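Local atomic coordinates of putative cell surface protein, similar to internalin proteins (Listeria monocytogenes EGD-e, PDB entry 5KZS), a protein that is of unknown function but, as an internalin-like surface protein built on leucine-rich repeats, probably binds other proteins. Residues A[56-60]-A[61-65]; A[156-159]-A[160-164]; A[251-254]-A[255-258]; A[307-311]-A[312-316]. All coordinates share one frame; numbering follows the deposited sequence.

How the interactions relate
All four interactions are local turns, yet their chemistry follows their place in the fold. Interactions 1, 2 and 4 are partly buried; interaction 3 alone is a surface contact. Interactions 1 and 2 belong to the leucine-rich-repeat region, with centres about 27 Å apart: interaction 1 pairs two hydroxyls, and interaction 2 a threonine with two carboxylates, at a helical turn, each beside a small apolar contact. Interactions 3 and 4 lie at the far end of the chain, in the C-terminal mixed sheet, with centres about 8 Å apart, and they touch: Gln254 CG comes within 3.2 Å of Leu309 O. Interaction 3 is governed by its backbone, interaction 4 by an aromatic side chain.

Interaction 1 of 4, residues A[56-60]-A[61-65]; sequences ETITN and DSMQL
Thr59 and Ser62 meet through their hydroxyls: OG1 of Thr59 lies 2.7 Å from OG of Ser62, a short hydrogen bond in which either group may be the donor. The threonine torsion (chi1 57°) sets OG1 between its own backbone N and carbonyl carbon, facing the turn that follows, while OG of Ser62 stays beside the serine backbone N and reaches back to meet it. The backbone bond nearby is well formed, with Met63 N 2.9 Å from Thr59 O and an N-H...O angle of 162°. Thr59 O also has CB of Met63 against it, at 3.3 Å. One residue on, the pattern frays: Gln64 N reaches Asn60 O only by a weak bond of 3.4 Å, and the aliphatic CG of Gln64 rests 3.6 Å from that oxygen.

These contacts lie on the short, weakly bonded helical turn 60-64, in the connection after strand 50-53, the outermost strand at one end of the parallel sheet of the leucine-rich-repeat fold. On its inner side the branch methyl CG2 of Ile58 passes across the end of Met63, which is present as selenomethionine; CG2 is 3.9 Å from CE and 4.0 Å from SE. Bends at the second and third torsions of Met63 fold its chain into this position. Farther out, Phe53 of strand 50-53 touches both Ile58 and Met63, and Leu86 packs on Met63 and Asn60. The amide oxygen OD1 of Asn60 accepts hydrogen bonds from the backbone N atoms of Thr87 and Glu88, which ties Asn60 to a neighbouring loop.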
ATOM      1  N   GLU A  56      17.246   9.721 -17.084  1.00 83.58           N
ATOM      2  CA  GLU A  56      17.024  10.430 -15.824  1.00 84.49           C
ATOM      3  C   GLU A  56      17.180  11.959 -15.878  1.00 82.94           C
ATOM      4  O   GLU A  56      16.974  12.626 -14.868  1.00 81.13           O
ATOM      5  CB  GLU A  56      17.900   9.825 -14.713  1.00 86.17           C
ATOM      6  CG  GLU A  56      17.651   8.323 -14.499  1.00 85.49           C
ATOM      7  CD  GLU A  56      17.680   7.868 -13.046  1.00 85.75           C
ATOM      8  OE1 GLU A  56      17.779   8.718 -12.137  1.00 86.32           O
ATOM      9  OE2 GLU A  56      17.585   6.644 -12.809  1.00 85.25           O
ATOM     10  N   THR A  57      17.525  12.508 -17.043  1.00 82.50           N
ATOM     11  CA  THR A  57      17.578  13.965 -17.230  1.00 83.29           C
ATOM     12  C   THR A  57      16.212  14.592 -17.523  1.00 82.21           C
ATOM     13  O   THR A  57      16.096  15.821 -17.467  1.00 82.91           O
ATOM     14  CB  THR A  57      18.535  14.374 -18.373  1.00 83.42           C
ATOM     15  OG1 THR A  57      18.092  13.790 -19.610  1.00 82.25           O
ATOM     16  CG2 THR A  57      19.984  13.958 -18.056  1.00 83.58           C
ATOM     17  N   ILE A  58      15.200  13.766 -17.835  1.00 79.71           N
ATOM     18  CA  ILE A  58      13.844  14.257 -18.116  1.00 77.49           C
ATOM     19  C   ILE A  58      13.325  14.889 -16.836  1.00 78.42           C
ATOM     20  O   ILE A  58      13.439  14.290 -15.763  1.00 83.03           O
ATOM     21  CB  ILE A  58      12.868  13.138 -18.577  1.00 75.34           C
ATOM     22  CG1 ILE A  58      13.347  12.488 -19.880  1.00 75.73           C
ATOM     23  CG2 ILE A  58      11.463  13.693 -18.812  1.00 74.45           C
ATOM     24  CD1 ILE A  58      12.559  11.261 -20.305  1.00 74.84           C
ATOM     25  N   THR A  59      12.798  16.107 -16.954  1.00 79.94           N
ATOM     26  CA  THR A  59      12.157  16.844 -15.856  1.00 80.78           C
ATOM     27  C   THR A  59      10.661  16.962 -16.117  1.00 80.36           C
ATOM     28  O   THR A  59      10.181  16.554 -17.181  1.00 79.40           O
ATOM     29  CB  THR A  59      12.733  18.263 -15.755  1.00 82.51           C
ATOM     30  OG1 THR A  59      12.549  18.930 -17.011  1.00 83.76           O
ATOM     31  CG2 THR A  59      14.220  18.228 -15.417  1.00 83.02           C
ATOM     32  N   ASN A  60       9.939  17.534 -15.150  1.00 82.49           N
ATOM     33  CA  ASN A  60       8.504  17.850 -15.295  1.00 83.10           C
ATOM     34  C   ASN A  60       8.253  18.749 -16.502  1.00 84.08           C
ATOM     35  O   ASN A  60       7.252  18.592 -17.212  1.00 84.44           O
ATOM     36  CB  ASN A  60       7.957  18.602 -14.072  1.00 85.13           C
ATOM     37  CG  ASN A  60       8.092  17.831 -12.767  1.00 85.73           C
ATOM     38  OD1 ASN A  60       8.129  16.595 -12.738  1.00 85.37           O
ATOM     39  ND2 ASN A  60       8.171  18.569 -11.673  1.00 86.08           N
ATOM     40  N   ASP A  61       9.160  19.705 -16.705  1.00 84.36           N
ATOM     41  CA  ASP A  61       9.084  20.621 -17.834  1.00 84.35           C
ATOM     42  C   ASP A  61       9.366  19.905 -19.165  1.00 82.24           C
ATOM     43  O   ASP A  61       8.551  19.977 -20.080  1.00 79.86           O
ATOM     44  CB  ASP A  61      10.005  21.829 -17.602  1.00 87.37           C
ATOM     45  CG  ASP A  61       9.504  22.761 -16.461  1.00 90.78           C
ATOM     46  OD1 ASP A  61       8.492  22.447 -15.782  1.00 92.15           O
ATOM     47  OD2 ASP A  61      10.133  23.822 -16.237  1.00 93.42           O
ATOM     48  N   SER A  62      10.479  19.177 -19.262  1.00 82.14           N
ATOM     49  CA  SER A  62      10.784  18.403 -20.479  1.00 80.73           C
ATOM     50  C   SER A  62       9.617  17.488 -20.868  1.00 79.01           C
ATOM     51  O   SER A  62       9.201  17.460 -22.024  1.00 76.94           O
ATOM     52  CB  SER A  62      12.042  17.533 -20.312  1.00 82.21           C
ATOM     53  OG  SER A  62      13.075  18.179 -19.584  1.00 84.12           O
HETATM   54  N   MSE A  63       9.079  16.762 -19.887  1.00 77.09           N
HETATM   55  CA  MSE A  63       8.018  15.780 -20.140  1.00 76.44           C
HETATM   56  C   MSE A  63       6.742  16.400 -20.668  1.00 76.10           C
HETATM   57  O   MSE A  63       5.956  15.724 -21.342  1.00 72.25           O
HETATM   58  CB  MSE A  63       7.774  14.996 -18.854  1.00 78.26           C
HETATM   59  CG  MSE A  63       6.892  13.752 -19.005  1.00 79.34           C
HETATM   60 SE   MSE A  63       7.858  12.267 -19.877  1.00 81.97          SE
HETATM   61  CE  MSE A  63       8.416  11.403 -18.198  1.00 81.36           C
ATOM     62  N   GLN A  64       6.520  17.687 -20.378  1.00 79.15           N
ATOM     63  CA  GLN A  64       5.395  18.436 -20.982  1.00 81.24           C
ATOM     64  C   GLN A  64       5.484  18.577 -22.492  1.00 78.27           C
ATOM     65  O   GLN A  64       4.462  18.750 -23.151  1.00 78.12           O
ATOM     66  CB  GLN A  64       5.226  19.832 -20.376  1.00 84.17           C
ATOM     67  CG  GLN A  64       4.478  19.839 -19.067  1.00 87.46           C
ATOM     68  CD  GLN A  64       4.380  21.228 -18.497  1.00 90.38           C
ATOM     69  OE1 GLN A  64       4.946  21.509 -17.442  1.00 93.96           O
ATOM     70  NE2 GLN A  64       3.680  22.115 -19.199  1.00 90.30           N
ATOM     71  N   LEU A  65       6.689  18.478 -23.042  1.00 76.41           N
ATOM     72  CA  LEU A  65       6.869  18.610 -24.487  1.00 76.07           C
ATOM     73  C   LEU A  65       6.057  17.552 -25.250  1.00 75.41           C
ATOM     74  O   LEU A  65       5.780  17.726 -26.429  1.00 74.84           O
ATOM     75  CB  LEU A  65       8.358  18.571 -24.867  1.00 74.60           C
ATOM     76  CG  LEU A  65       9.262  19.635 -24.219  1.00 74.06           C
ATOM     77  CD1 LEU A  65      10.737  19.289 -24.372  1.00 72.78           C
ATOM     78  CD2 LEU A  65       8.959  21.010 -24.765  1.00 74.82           C
TER

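Interaction 2 of 4, residues A[156-159]-A[160-164]; sequences MMIT and SDDVP
Thr159 engages the two aspartates that follow it with three of its polar atoms. Its backbone N gives a nearly straight hydrogen bond to OD2 of Asp162, 3.1 Å long with an N-H...O angle of 176°, although it meets the oxygen from well above the carboxylate plane, 50° out of it. Its hydroxyl turns to the other acid: OG1 donates to OD1 of Asp161 at 3.0 Å, again from above the plane of the carboxylate. A chi1 of 45° places OG1 between the threonine backbone N and carbonyl carbon, so that the Thr159 and Asp161 side chains run abreast. The third atom is the carbonyl oxygen, which accepts Asp162 N at 2.9 Å and closes the first turn of the 3-10 segment 160-162. Asp162 thus receives a bond at its side chain from the residue whose carbonyl its own backbone N holds, a reciprocal grip on one threonine.

Ser160 takes its partners from further along the chain, its OG bonding to Asn184 O and Thr183 OG1. Beneath this polar surface the methyls Ile158 CG2 and Val163 CG2 meet 3.8 Å apart, their side chains crossing at about a right angle, and both residues are buried. The backbone N atoms of Met156 and Ile158 are satisfied by a single acceptor, OD1 of Asn180. An asparagine side chain binding the main chain of the preceding coil in this way is a rung of the asparagine ladder characteristic of leucine-rich repeats, here leading into a 3-10 turn between strands 150-152 and 174-176.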
HETATM    1  N   MSE A 156       5.193   4.497   0.020  1.00 83.04           N
HETATM    2  CA  MSE A 156       5.291   5.927  -0.314  1.00 83.35           C
HETATM    3  C   MSE A 156       5.370   6.842   0.888  1.00 83.32           C
HETATM    4  O   MSE A 156       5.335   8.042   0.715  1.00 84.29           O
HETATM    5  CB  MSE A 156       4.090   6.328  -1.180  1.00 82.53           C
HETATM    6  CG  MSE A 156       3.919   5.451  -2.404  1.00 81.60           C
HETATM    7 SE   MSE A 156       2.666   6.295  -3.664  1.00 85.30          SE
HETATM    8  CE  MSE A 156       3.826   7.674  -4.442  1.00 82.47           C
HETATM    9  N   MSE A 157       5.503   6.310   2.100  1.00 82.59           N
HETATM   10  CA  MSE A 157       5.460   7.124   3.335  1.00 84.97           C
HETATM   11  C   MSE A 157       4.156   7.873   3.508  1.00 82.29           C
HETATM   12  O   MSE A 157       4.139   8.971   4.039  1.00 82.06           O
HETATM   13  CB  MSE A 157       6.650   8.075   3.458  1.00 89.33           C
HETATM   14  CG  MSE A 157       7.943   7.309   3.286  1.00 94.90           C
HETATM   15 SE   MSE A 157       9.449   8.415   3.904  1.00105.99          SE
HETATM   16  CE  MSE A 157      10.869   7.101   3.502  1.00106.95           C
ATOM     17  N   ILE A 158       3.056   7.254   3.084  1.00 80.71           N
ATOM     18  CA  ILE A 158       1.707   7.804   3.222  1.00 81.93           C
ATOM     19  C   ILE A 158       1.243   7.814   4.683  1.00 84.13           C
ATOM     20  O   ILE A 158       1.404   6.820   5.390  1.00 84.60           O
ATOM     21  CB  ILE A 158       0.698   7.023   2.323  1.00 81.55           C
ATOM     22  CG1 ILE A 158       0.818   7.512   0.874  1.00 82.07           C
ATOM     23  CG2 ILE A 158      -0.754   7.164   2.795  1.00 82.01           C
ATOM     24  CD1 ILE A 158       0.175   6.600  -0.150  1.00 81.68           C
ATOM     25  N   THR A 159       0.662   8.940   5.116  1.00 86.68           N
ATOM     26  CA  THR A 159       0.027   9.059   6.445  1.00 86.79           C
ATOM     27  C   THR A 159      -1.488   9.248   6.295  1.00 87.15           C
ATOM     28  O   THR A 159      -1.975   9.500   5.185  1.00 87.24           O
ATOM     29  CB  THR A 159       0.670  10.182   7.300  1.00 87.60           C
ATOM     30  OG1 THR A 159       0.860  11.363   6.521  1.00 86.58           O
ATOM     31  CG2 THR A 159       2.028   9.727   7.833  1.00 88.29           C
ATOM     32  N   SER A 160      -2.219   9.107   7.405  1.00 88.21           N
ATOM     33  CA  SER A 160      -3.698   9.080   7.412  1.00 88.85           C
ATOM     34  C   SER A 160      -4.320  10.348   6.845  1.00 90.89           C
ATOM     35  O   SER A 160      -5.344  10.282   6.161  1.00 91.93           O
ATOM     36  CB  SER A 160      -4.227   8.846   8.830  1.00 89.83           C
ATOM     37  OG  SER A 160      -3.633   7.689   9.410  1.00 89.72           O
ATOM     38  N   ASP A 161      -3.693  11.489   7.145  1.00 92.05           N
ATOM     39  CA  ASP A 161      -4.034  12.800   6.546  1.00 93.13           C
ATOM     40  C   ASP A 161      -3.890  12.883   5.008  1.00 90.24           C
ATOM     41  O   ASP A 161      -4.514  13.742   4.392  1.00 90.42           O
ATOM     42  CB  ASP A 161      -3.240  13.948   7.219  1.00 95.70           C
ATOM     43  CG  ASP A 161      -1.738  13.673   7.283  1.00 97.88           C
ATOM     44  OD1 ASP A 161      -1.336  12.722   8.013  1.00100.30           O
ATOM     45  OD2 ASP A 161      -0.965  14.391   6.609  1.00 96.75           O
ATOM     46  N   ASP A 162      -3.080  12.008   4.398  1.00 88.09           N
ATOM     47  CA  ASP A 162      -2.958  11.918   2.929  1.00 85.37           C
ATOM     48  C   ASP A 162      -4.111  11.190   2.229  1.00 83.47           C
ATOM     49  O   ASP A 162      -4.260  11.310   1.019  1.00 81.53           O
ATOM     50  CB  ASP A 162      -1.643  11.233   2.517  1.00 84.59           C
ATOM     51  CG  ASP A 162      -0.389  11.976   3.005  1.00 85.90           C
ATOM     52  OD1 ASP A 162      -0.450  13.198   3.251  1.00 87.42           O
ATOM     53  OD2 ASP A 162       0.678  11.329   3.135  1.00 84.62           O
ATOM     54  N   VAL A 163      -4.919  10.442   2.971  1.00 84.53           N
ATOM     55  CA  VAL A 163      -5.967   9.619   2.375  1.00 85.30           C
ATOM     56  C   VAL A 163      -7.357  10.226   2.552  1.00 87.24           C
ATOM     57  O   VAL A 163      -7.848  10.292   3.666  1.00 88.60           O
ATOM     58  CB  VAL A 163      -5.970   8.228   3.012  1.00 86.15           C
ATOM     59  CG1 VAL A 163      -6.945   7.302   2.281  1.00 86.64           C
ATOM     60  CG2 VAL A 163      -4.554   7.657   3.010  1.00 85.89           C
ATOM     61  N   PRO A 164      -8.004  10.652   1.448  1.00 89.02           N
ATOM     62  CA  PRO A 164      -9.354  11.225   1.515  1.00 89.80           C
ATOM     63  C   PRO A 164     -10.422  10.136   1.431  1.00 90.32           C
ATOM     64  O   PRO A 164     -10.116   9.008   1.010  1.00 87.46           O
ATOM     65  CB  PRO A 164      -9.405  12.076   0.251  1.00 89.48           C
ATOM     66  CG  PRO A 164      -8.622  11.273  -0.728  1.00 87.33           C
ATOM     67  CD  PRO A 164      -7.528  10.593   0.051  1.00 86.33           C
TER

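Interaction 3 of 4, residues A[251-254]-A[255-258]; sequences IIKQ and GETC
Ile252, at the end of strand 243-252, faces the returning chain and runs antiparallel to the Glu256 side chain. Its CD1 tip lies 3.6 Å from the carbonyl oxygen of Glu256, which is itself bonded by OG1 of Thr306, and its CB is 4.0 Å from Glu256 OE1. Leu337 and Val339 of strand 331-339 also pack on it.

Lys253 begins a type II beta turn that leads toward strand 258-261; this strand and 243-252 are the outermost of the mixed sheet within the chain, not hairpin neighbours. The carbonyl oxygen of Lys253 accepts the backbone N of Glu256 at 3.0 Å, in the carbonyl plane, with an N-H...O angle of 148°. The lysine and glutamate chains run alongside, both leaving the turn on the same side, and OE2 of Glu256 approaches CB of Lys253 at 3.9 Å. Contact is therefore with the aliphatic root of the lysine; Lys253 NZ is 6.7 Å from Glu256 OE2.

Gln254 occupies the first corner. Its side chain leaves the turn and packs on Pro311, while its backbone passes to Gly255, whose positive phi of 94° would press any beta carbon against the carbonyl oxygen of Gln254. Glycine is accordingly what this second corner demands.

Backbone geometry and one backbone hydrogen bond, then, fix the turn. The opposite charges of Lys253 and Glu256 probably contribute only a modest attraction on this exposed surface, without a salt bridge.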
ATOM      1  N   ILE A 251      -0.591  -5.417  37.449  1.00 91.75           N
ATOM      2  CA  ILE A 251      -0.034  -5.664  38.771  1.00 93.24           C
ATOM      3  C   ILE A 251      -0.890  -6.781  39.410  1.00 94.18           C
ATOM      4  O   ILE A 251      -2.123  -6.682  39.458  1.00 94.29           O
ATOM      5  CB  ILE A 251      -0.007  -4.369  39.627  1.00 95.48           C
ATOM      6  CG1 ILE A 251       0.876  -3.294  38.966  1.00 96.91           C
ATOM      7  CG2 ILE A 251       0.513  -4.655  41.028  1.00 96.72           C
ATOM      8  CD1 ILE A 251       0.642  -1.876  39.454  1.00 98.80           C
ATOM      9  N   ILE A 252      -0.235  -7.855  39.855  1.00 94.91           N
ATOM     10  CA  ILE A 252      -0.910  -8.971  40.541  1.00 94.76           C
ATOM     11  C   ILE A 252      -0.202  -9.277  41.849  1.00 97.11           C
ATOM     12  O   ILE A 252       0.975  -8.947  42.024  1.00 96.89           O
ATOM     13  CB  ILE A 252      -0.956 -10.274  39.697  1.00 92.37           C
ATOM     14  CG1 ILE A 252       0.442 -10.664  39.192  1.00 90.91           C
ATOM     15  CG2 ILE A 252      -1.945 -10.142  38.543  1.00 90.53           C
ATOM     16  CD1 ILE A 252       0.569 -12.130  38.846  1.00 90.66           C
ATOM     17  N   LYS A 253      -0.929  -9.922  42.755  1.00 99.99           N
ATOM     18  CA  LYS A 253      -0.364 -10.360  44.023  1.00102.10           C
ATOM     19  C   LYS A 253       0.209 -11.764  43.835  1.00 98.23           C
ATOM     20  O   LYS A 253      -0.387 -12.612  43.157  1.00 94.58           O
ATOM     21  CB  LYS A 253      -1.408 -10.282  45.146  1.00107.16           C
ATOM     22  CG  LYS A 253      -2.093  -8.911  45.175  1.00113.64           C
ATOM     23  CD  LYS A 253      -2.684  -8.505  46.529  1.00117.85           C
ATOM     24  CE  LYS A 253      -3.235  -7.079  46.453  1.00120.06           C
ATOM     25  NZ  LYS A 253      -3.532  -6.461  47.777  1.00123.57           N
ATOM     26  N   GLN A 254       1.391 -11.975  44.411  1.00 95.84           N
ATOM     27  CA  GLN A 254       2.100 -13.251  44.368  1.00 93.23           C
ATOM     28  C   GLN A 254       1.159 -14.440  44.576  1.00 91.36           C
ATOM     29  O   GLN A 254       0.336 -14.439  45.492  1.00 91.55           O
ATOM     30  CB  GLN A 254       3.189 -13.277  45.445  1.00 96.18           C
ATOM     31  CG  GLN A 254       4.444 -14.019  45.031  1.00 97.03           C
ATOM     32  CD  GLN A 254       5.208 -14.619  46.201  1.00 98.66           C
ATOM     33  OE1 GLN A 254       5.624 -15.778  46.134  1.00 98.07           O
ATOM     34  NE2 GLN A 254       5.421 -13.833  47.269  1.00 99.49           N
ATOM     35  N   GLY A 255       1.275 -15.444  43.716  1.00 89.23           N
ATOM     36  CA  GLY A 255       0.407 -16.618  43.774  1.00 88.94           C
ATOM     37  C   GLY A 255      -0.825 -16.569  42.881  1.00 88.79           C
ATOM     38  O   GLY A 255      -1.519 -17.585  42.745  1.00 90.02           O
ATOM     39  N   GLU A 256      -1.124 -15.407  42.284  1.00 86.73           N
ATOM     40  CA  GLU A 256      -2.280 -15.280  41.381  1.00 83.95           C
ATOM     41  C   GLU A 256      -1.876 -15.561  39.934  1.00 79.36           C
ATOM     42  O   GLU A 256      -0.710 -15.412  39.567  1.00 77.37           O
ATOM     43  CB  GLU A 256      -2.916 -13.890  41.465  1.00 84.15           C
ATOM     44  CG  GLU A 256      -3.755 -13.638  42.702  1.00 85.36           C
ATOM     45  CD  GLU A 256      -4.260 -12.200  42.801  1.00 86.91           C
ATOM     46  OE1 GLU A 256      -4.175 -11.422  41.823  1.00 86.17           O
ATOM     47  OE2 GLU A 256      -4.747 -11.825  43.883  1.00 89.95           O
ATOM     48  N   THR A 257      -2.862 -15.972  39.141  1.00 76.44           N
ATOM     49  CA  THR A 257      -2.726 -16.095  37.707  1.00 75.66           C
ATOM     50  C   THR A 257      -2.857 -14.727  37.019  1.00 77.49           C
ATOM     51  O   THR A 257      -3.309 -13.750  37.622  1.00 80.80           O
ATOM     52  CB  THR A 257      -3.771 -17.077  37.127  1.00 75.20           C
ATOM     53  OG1 THR A 257      -5.082 -16.752  37.599  1.00 72.86           O
ATOM     54  CG2 THR A 257      -3.434 -18.524  37.516  1.00 75.64           C
ATOM     55  N   CYS A 258      -2.436 -14.659  35.760  1.00 77.66           N
ATOM     56  CA  CYS A 258      -2.585 -13.448  34.954  1.00 79.08           C
ATOM     57  C   CYS A 258      -3.472 -13.728  33.747  1.00 80.35           C
ATOM     58  O   CYS A 258      -3.199 -14.646  32.974  1.00 81.47           O
ATOM     59  CB  CYS A 258      -1.232 -12.924  34.475  1.00 78.45           C
ATOM     60  SG  CYS A 258      -1.391 -11.440  33.448  1.00 79.67           S
TER

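Interaction 4 of 4, residues A[307-311]-A[312-316]; sequences SELSP and GVYNF
Tyr314 reaches back four residues to the backbone of Ser310, its OH donating to the carbonyl oxygen at 2.7 Å, tilted 29° from the carbonyl plane. With CG turned away from its own carbonyl carbon (chi1 -68°), the ring extends from the start of strand 312-320 across the loop, and Ser310 O lies at the ring edge, in its plane. Leu309 covers part of one face: CD1 stands 4.2 Å above the plane, toward the rim, while its CB is 4.0 Å from CZ of Tyr314. The leucine, its CG beside the backbone N (chi1 -53°), also sends CD1 to the edge of Phe316, 4.0 Å from CZ and in the plane of that ring. One methyl thus serves two aromatics, over the face of the first and at the rim of the second. The tyrosine ring is further held edge-to-face by Tyr283. Between the partners, Pro311 and the extended Gly312 carry the chain round the bend. Together with the sequence Leu-Ser-Pro-Gly-Val-Tyr, this i to i-4 bond defines a tyrosine corner, a motif characteristic of Greek-key beta sandwiches, consistent with the immunoglobulin-like domain that follows the repeats in internalins.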
ATOM      1  N   SER A 307       1.365 -18.195  38.828  1.00 83.86           N
ATOM      2  CA  SER A 307       1.249 -18.377  40.275  1.00 86.12           C
ATOM      3  C   SER A 307       2.511 -18.845  41.007  1.00 88.48           C
ATOM      4  O   SER A 307       2.520 -18.852  42.230  1.00 91.55           O
ATOM      5  CB  SER A 307       0.088 -19.329  40.604  1.00 85.82           C
ATOM      6  OG  SER A 307       0.340 -20.653  40.188  1.00 85.13           O
ATOM      7  N   GLU A 308       3.564 -19.236  40.293  1.00 90.72           N
ATOM      8  CA  GLU A 308       4.784 -19.722  40.944  1.00 94.35           C
ATOM      9  C   GLU A 308       5.885 -18.666  41.053  1.00 94.57           C
ATOM     10  O   GLU A 308       6.952 -18.939  41.589  1.00 97.64           O
ATOM     11  CB  GLU A 308       5.307 -20.967  40.214  1.00 97.51           C
ATOM     12  CG  GLU A 308       4.443 -22.203  40.430  1.00100.79           C
ATOM     13  CD  GLU A 308       4.347 -23.089  39.192  1.00103.53           C
ATOM     14  OE1 GLU A 308       5.300 -23.852  38.908  1.00102.82           O
ATOM     15  OE2 GLU A 308       3.300 -23.028  38.506  1.00106.26           O
ATOM     16  N   LEU A 309       5.616 -17.452  40.594  1.00 95.33           N
ATOM     17  CA  LEU A 309       6.660 -16.433  40.456  1.00 97.62           C
ATOM     18  C   LEU A 309       6.911 -15.667  41.759  1.00 98.39           C
ATOM     19  O   LEU A 309       5.956 -15.271  42.447  1.00 95.33           O
ATOM     20  CB  LEU A 309       6.267 -15.427  39.367  1.00 98.08           C
ATOM     21  CG  LEU A 309       5.882 -15.980  37.998  1.00 96.09           C
ATOM     22  CD1 LEU A 309       5.228 -14.884  37.171  1.00 96.25           C
ATOM     23  CD2 LEU A 309       7.108 -16.549  37.303  1.00 96.00           C
ATOM     24  N   SER A 310       8.191 -15.435  42.073  1.00 99.99           N
ATOM     25  CA  SER A 310       8.581 -14.543  43.182  1.00102.15           C
ATOM     26  C   SER A 310       8.323 -13.073  42.813  1.00102.84           C
ATOM     27  O   SER A 310       8.185 -12.752  41.628  1.00100.45           O
ATOM     28  CB  SER A 310      10.049 -14.757  43.610  1.00103.57           C
ATOM     29  OG  SER A 310      10.762 -15.599  42.720  1.00103.28           O
ATOM     30  N   PRO A 311       8.240 -12.177  43.824  1.00106.06           N
ATOM     31  CA  PRO A 311       8.000 -10.762  43.541  1.00105.81           C
ATOM     32  C   PRO A 311       9.033 -10.181  42.593  1.00105.29           C
ATOM     33  O   PRO A 311      10.229 -10.450  42.745  1.00105.75           O
ATOM     34  CB  PRO A 311       8.113 -10.103  44.917  1.00108.38           C
ATOM     35  CG  PRO A 311       7.705 -11.170  45.863  1.00108.69           C
ATOM     36  CD  PRO A 311       8.279 -12.427  45.278  1.00108.15           C
ATOM     37  N   GLY A 312       8.560  -9.413  41.617  1.00103.56           N
ATOM     38  CA  GLY A 312       9.437  -8.806  40.629  1.00104.48           C
ATOM     39  C   GLY A 312       8.720  -8.200  39.441  1.00103.57           C
ATOM     40  O   GLY A 312       7.483  -8.135  39.396  1.00101.11           O
ATOM     41  N   VAL A 313       9.528  -7.765  38.478  1.00104.12           N
ATOM     42  CA  VAL A 313       9.065  -7.083  37.280  1.00102.29           C
ATOM     43  C   VAL A 313       9.405  -7.985  36.099  1.00100.45           C
ATOM     44  O   VAL A 313      10.576  -8.278  35.853  1.00102.29           O
ATOM     45  CB  VAL A 313       9.734  -5.699  37.176  1.00104.44           C
ATOM     46  CG1 VAL A 313       9.549  -5.084  35.790  1.00104.67           C
ATOM     47  CG2 VAL A 313       9.185  -4.781  38.273  1.00104.77           C
ATOM     48  N   TYR A 314       8.372  -8.421  35.382  1.00 97.28           N
ATOM     49  CA  TYR A 314       8.495  -9.456  34.363  1.00 95.53           C
ATOM     50  C   TYR A 314       8.052  -8.972  32.983  1.00 93.80           C
ATOM     51  O   TYR A 314       6.901  -8.565  32.809  1.00 92.25           O
ATOM     52  CB  TYR A 314       7.634 -10.649  34.768  1.00 95.29           C
ATOM     53  CG  TYR A 314       8.135 -11.391  35.985  1.00 98.16           C
ATOM     54  CD1 TYR A 314       9.197 -12.296  35.887  1.00100.02           C
ATOM     55  CD2 TYR A 314       7.542 -11.207  37.236  1.00 99.59           C
ATOM     56  CE1 TYR A 314       9.657 -12.990  37.002  1.00101.22           C
ATOM     57  CE2 TYR A 314       7.993 -11.901  38.355  1.00100.78           C
ATOM     58  CZ  TYR A 314       9.047 -12.790  38.235  1.00100.60           C
ATOM     59  OH  TYR A 314       9.491 -13.475  39.337  1.00100.37           O
ATOM     60  N   ASN A 315       8.953  -9.040  32.003  1.00 93.08           N
ATOM     61  CA  ASN A 315       8.603  -8.725  30.614  1.00 91.39           C
ATOM     62  C   ASN A 315       7.946  -9.940  29.983  1.00 88.47           C
ATOM     63  O   ASN A 315       8.628 -10.882  29.581  1.00 89.08           O
ATOM     64  CB  ASN A 315       9.840  -8.320  29.815  1.00 93.14           C
ATOM     65  CG  ASN A 315      10.467  -7.043  30.327  1.00 96.71           C
ATOM     66  OD1 ASN A 315       9.771  -6.067  30.597  1.00 98.91           O
ATOM     67  ND2 ASN A 315      11.787  -7.040  30.460  1.00 99.72           N
ATOM     68  N   PHE A 316       6.619  -9.921  29.906  1.00 86.50           N
ATOM     69  CA  PHE A 316       5.861 -11.056  29.370  1.00 84.64           C
ATOM     70  C   PHE A 316       5.593 -10.916  27.887  1.00 83.91           C
ATOM     71  O   PHE A 316       5.676  -9.815  27.329  1.00 84.93           O
ATOM     72  CB  PHE A 316       4.536 -11.247  30.123  1.00 84.03           C
ATOM     73  CG  PHE A 316       4.626 -12.242  31.246  1.00 85.28           C
ATOM     74  CD1 PHE A 316       5.117 -11.865  32.496  1.00 86.56           C
ATOM     75  CD2 PHE A 316       4.250 -13.570  31.047  1.00 84.19           C
ATOM     76  CE1 PHE A 316       5.219 -12.789  33.525  1.00 87.50           C
ATOM     77  CE2 PHE A 316       4.347 -14.493  32.069  1.00 84.50           C
ATOM     78  CZ  PHE A 316       4.832 -14.103  33.310  1.00 86.83           C
TER